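Local coordinates for macrophage migration inhibitory factor-like protein (PDB 6CUQ) that is a trimeric member of the macrophage migration inhibitory factor family, each subunit laying two helices over a beta sheet, at residues 25-36 with 46-54. Numbering follows the deposited sequence.
Sequences KKEIAHESMKIL and YCATQVVTS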
# COMPACT_ATOMS: atom_id res chain seq x y z
N LYS B 25 3.59 -2.55 -17.88
CA LYS B 25 3.78 -2.10 -16.50
C LYS B 25 4.96 -1.13 -16.39
O LYS B 25 4.88 -0.13 -15.66
CB LYS B 25 4.00 -3.30 -15.59
CG LYS B 25 2.76 -4.05 -15.29
CD LYS B 25 3.06 -5.36 -14.58
CE LYS B 25 1.95 -6.41 -14.87
NZ LYS B 25 2.07 -7.64 -14.04
N LYS B 26 6.06 -1.41 -17.09
CA LYS B 26 7.16 -0.46 -17.10
C LYS B 26 6.72 0.86 -17.70
O LYS B 26 7.04 1.94 -17.17
CB LYS B 26 8.37 -1.02 -17.85
CG LYS B 26 8.97 -2.29 -17.25
CD LYS B 26 10.26 -2.64 -18.00
CE LYS B 26 10.75 -4.06 -17.73
NZ LYS B 26 10.13 -5.03 -18.70
N GLU B 27 5.94 0.81 -18.78
CA GLU B 27 5.49 2.05 -19.41
C GLU B 27 4.60 2.84 -18.46
O GLU B 27 4.67 4.07 -18.40
CB GLU B 27 4.76 1.74 -20.71
CG GLU B 27 5.67 1.33 -21.86
CD GLU B 27 4.85 0.82 -23.05
OE1 GLU B 27 3.65 1.15 -23.12
OE2 GLU B 27 5.41 0.10 -23.90
N ILE B 28 3.77 2.13 -17.69
CA ILE B 28 2.93 2.78 -16.69
C ILE B 28 3.78 3.45 -15.62
O ILE B 28 3.57 4.62 -15.28
CB ILE B 28 1.95 1.75 -16.07
CG1 ILE B 28 0.86 1.40 -17.09
CG2 ILE B 28 1.37 2.26 -14.76
CD1 ILE B 28 -0.04 0.24 -16.66
N ALA B 29 4.78 2.73 -15.09
CA ALA B 29 5.67 3.33 -14.09
C ALA B 29 6.38 4.56 -14.65
O ALA B 29 6.48 5.59 -13.98
CB ALA B 29 6.70 2.32 -13.60
N HIS B 30 6.89 4.45 -15.88
CA HIS B 30 7.58 5.56 -16.52
C HIS B 30 6.66 6.78 -16.68
O HIS B 30 6.99 7.89 -16.25
CB HIS B 30 8.11 5.10 -17.87
CG HIS B 30 8.74 6.19 -18.69
ND1 HIS B 30 9.92 6.81 -18.32
CD2 HIS B 30 8.34 6.79 -19.84
CE1 HIS B 30 10.23 7.73 -19.21
NE2 HIS B 30 9.29 7.74 -20.15
N GLU B 31 5.48 6.58 -17.28
CA GLU B 31 4.55 7.68 -17.48
C GLU B 31 4.06 8.25 -16.16
O GLU B 31 3.81 9.46 -16.05
CB GLU B 31 3.36 7.22 -18.32
CG GLU B 31 3.68 6.98 -19.77
CD GLU B 31 4.22 8.20 -20.46
OE1 GLU B 31 3.78 9.33 -20.14
OE2 GLU B 31 5.06 8.02 -21.36
N SER B 32 3.89 7.40 -15.15
CA SER B 32 3.49 7.87 -13.83
C SER B 32 4.50 8.86 -13.27
O SER B 32 4.13 9.94 -12.77
CB SER B 32 3.33 6.67 -12.88
OG SER B 32 3.32 7.07 -11.53
N MET B 33 5.78 8.54 -13.39
CA MET B 33 6.80 9.45 -12.90
C MET B 33 6.81 10.75 -13.69
O MET B 33 6.94 11.83 -13.10
CB MET B 33 8.16 8.76 -12.93
CG MET B 33 8.34 7.71 -11.85
SD MET B 33 9.92 6.86 -11.93
CE MET B 33 9.76 5.90 -13.43
N LYS B 34 6.62 10.69 -15.01
CA LYS B 34 6.49 11.92 -15.79
C LYS B 34 5.30 12.74 -15.32
O LYS B 34 5.40 13.97 -15.16
CB LYS B 34 6.37 11.62 -17.29
CG LYS B 34 7.69 11.39 -18.01
CD LYS B 34 7.48 10.83 -19.40
CE LYS B 34 6.98 11.88 -20.35
NZ LYS B 34 6.45 11.24 -21.57
N ILE B 35 4.15 12.09 -15.10
CA ILE B 35 2.94 12.78 -14.64
C ILE B 35 3.19 13.47 -13.32
O ILE B 35 2.87 14.66 -13.15
CB ILE B 35 1.77 11.78 -14.51
CG1 ILE B 35 1.25 11.33 -15.87
CG2 ILE B 35 0.66 12.40 -13.68
CD1 ILE B 35 0.19 10.23 -15.75
N LEU B 36 3.77 12.74 -12.36
CA LEU B 36 4.08 13.31 -11.05
C LEU B 36 4.95 14.54 -11.19
O LEU B 36 4.67 15.60 -10.62
CB LEU B 36 4.78 12.25 -10.20
CG LEU B 36 3.89 11.10 -9.73
CD1 LEU B 36 4.71 10.05 -9.03
CD2 LEU B 36 2.81 11.63 -8.78
N TYR B 46 13.38 12.94 -8.46
CA TYR B 46 12.83 12.63 -7.15
C TYR B 46 11.46 11.97 -7.23
O TYR B 46 10.90 11.63 -6.18
CB TYR B 46 12.69 13.92 -6.32
CG TYR B 46 13.99 14.63 -6.02
CD1 TYR B 46 15.20 13.95 -6.02
CD2 TYR B 46 13.99 15.99 -5.75
CE1 TYR B 46 16.38 14.61 -5.75
CE2 TYR B 46 15.15 16.65 -5.48
CZ TYR B 46 16.35 15.97 -5.48
OH TYR B 46 17.51 16.66 -5.21
N CYS B 47 10.93 11.73 -8.42
CA CYS B 47 9.64 11.06 -8.57
C CYS B 47 9.85 9.56 -8.72
O CYS B 47 10.75 9.11 -9.44
CB CYS B 47 8.88 11.60 -9.78
SG CYS B 47 8.56 13.38 -9.70
N ALA B 48 9.00 8.78 -8.05
CA ALA B 48 9.15 7.34 -8.00
C ALA B 48 7.79 6.69 -8.12
O ALA B 48 6.76 7.31 -7.84
CB ALA B 48 9.85 6.88 -6.71
N THR B 49 7.79 5.43 -8.58
CA THR B 49 6.55 4.70 -8.79
C THR B 49 6.81 3.19 -8.73
O THR B 49 7.80 2.69 -9.28
CB THR B 49 5.89 5.09 -10.12
OG1 THR B 49 5.42 6.44 -10.02
CG2 THR B 49 4.72 4.19 -10.48
N GLN B 50 5.90 2.49 -8.05
CA GLN B 50 5.85 1.04 -8.00
C GLN B 50 4.49 0.59 -8.52
O GLN B 50 3.45 1.12 -8.10
CB GLN B 50 6.07 0.52 -6.58
CG GLN B 50 7.36 0.97 -5.94
CD GLN B 50 8.59 0.49 -6.71
OE1 GLN B 50 8.55 -0.55 -7.36
NE2 GLN B 50 9.70 1.24 -6.62
N VAL B 51 4.50 -0.37 -9.45
CA VAL B 51 3.30 -0.93 -10.05
C VAL B 51 3.10 -2.34 -9.51
O VAL B 51 3.97 -3.20 -9.68
CB VAL B 51 3.38 -0.92 -11.58
CG1 VAL B 51 2.06 -1.41 -12.16
CG2 VAL B 51 3.71 0.47 -12.08
N VAL B 52 1.95 -2.59 -8.88
CA VAL B 52 1.69 -3.86 -8.21
C VAL B 52 0.50 -4.54 -8.88
O VAL B 52 -0.57 -3.94 -9.00
CB VAL B 52 1.45 -3.64 -6.70
CG1 VAL B 52 0.99 -4.95 -6.00
CG2 VAL B 52 2.71 -3.03 -6.05
N THR B 53 0.69 -5.78 -9.31
CA THR B 53 -0.37 -6.56 -9.93
C THR B 53 -1.26 -7.20 -8.87
O THR B 53 -0.78 -7.96 -8.02
CB THR B 53 0.21 -7.65 -10.82
OG1 THR B 53 0.84 -7.05 -11.96
CG2 THR B 53 -0.90 -8.59 -11.30
N SER B 54 -2.56 -6.97 -8.98
CA SER B 54 -3.51 -7.45 -7.99
C SER B 54 -4.64 -8.23 -8.66
O SER B 54 -4.72 -8.34 -9.88
CB SER B 54 -4.11 -6.29 -7.20
OG SER B 54 -4.79 -5.42 -8.08
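Thr49 OG1 has two polar neighbours under the helix: it lies 2.7 Å from Ser32 OG and, within its own strand, donates to Ala48 O at 2.7 Å, reaching that carbonyl from above its plane. Ser32 OG hydrogen-bonds Tyr87 OH of helix 80-95; a short hydroxyl side chain suits each position, placing a polar atom in the buried layer within reach of other polar groups. The surroundings are the beta-alpha-beta unit of the MIF fold: helix 22-40 follows strand 11-16 and packs over strand 48-53, running nearly antiparallel to it at 148°, with the axes 7.5 Å apart. Alternate strand residues Cys47, Thr49 and Val51 face the helix, while Gln50 turns away to hydrogen-bond a second subunit, whose strand extends the sheet.

At Ala29 the backbones come close, its CA 5.5 Å from Thr49 CA, and a methyl side chain suits such an approach, CB lying 3.8 Å from Val51 CG2. With the valine's CG1 anti to the backbone N (chi1 -176°), CG2 is turned to Ala29 CB and Ile28 CG2. At the other end Leu36 CB rests on Cys47 SG, while the long, unbranched Met33, bent at its last torsion, sets SD 3.5 Å from Cys47 O and packs on Gly60 of the second subunit. Toward the helix start, Lys25 suits its place because its extended chain passes Val51 and carries NZ to both a salt bridge with Glu22 OE2 and a hydrogen bond to Thr53 OG1.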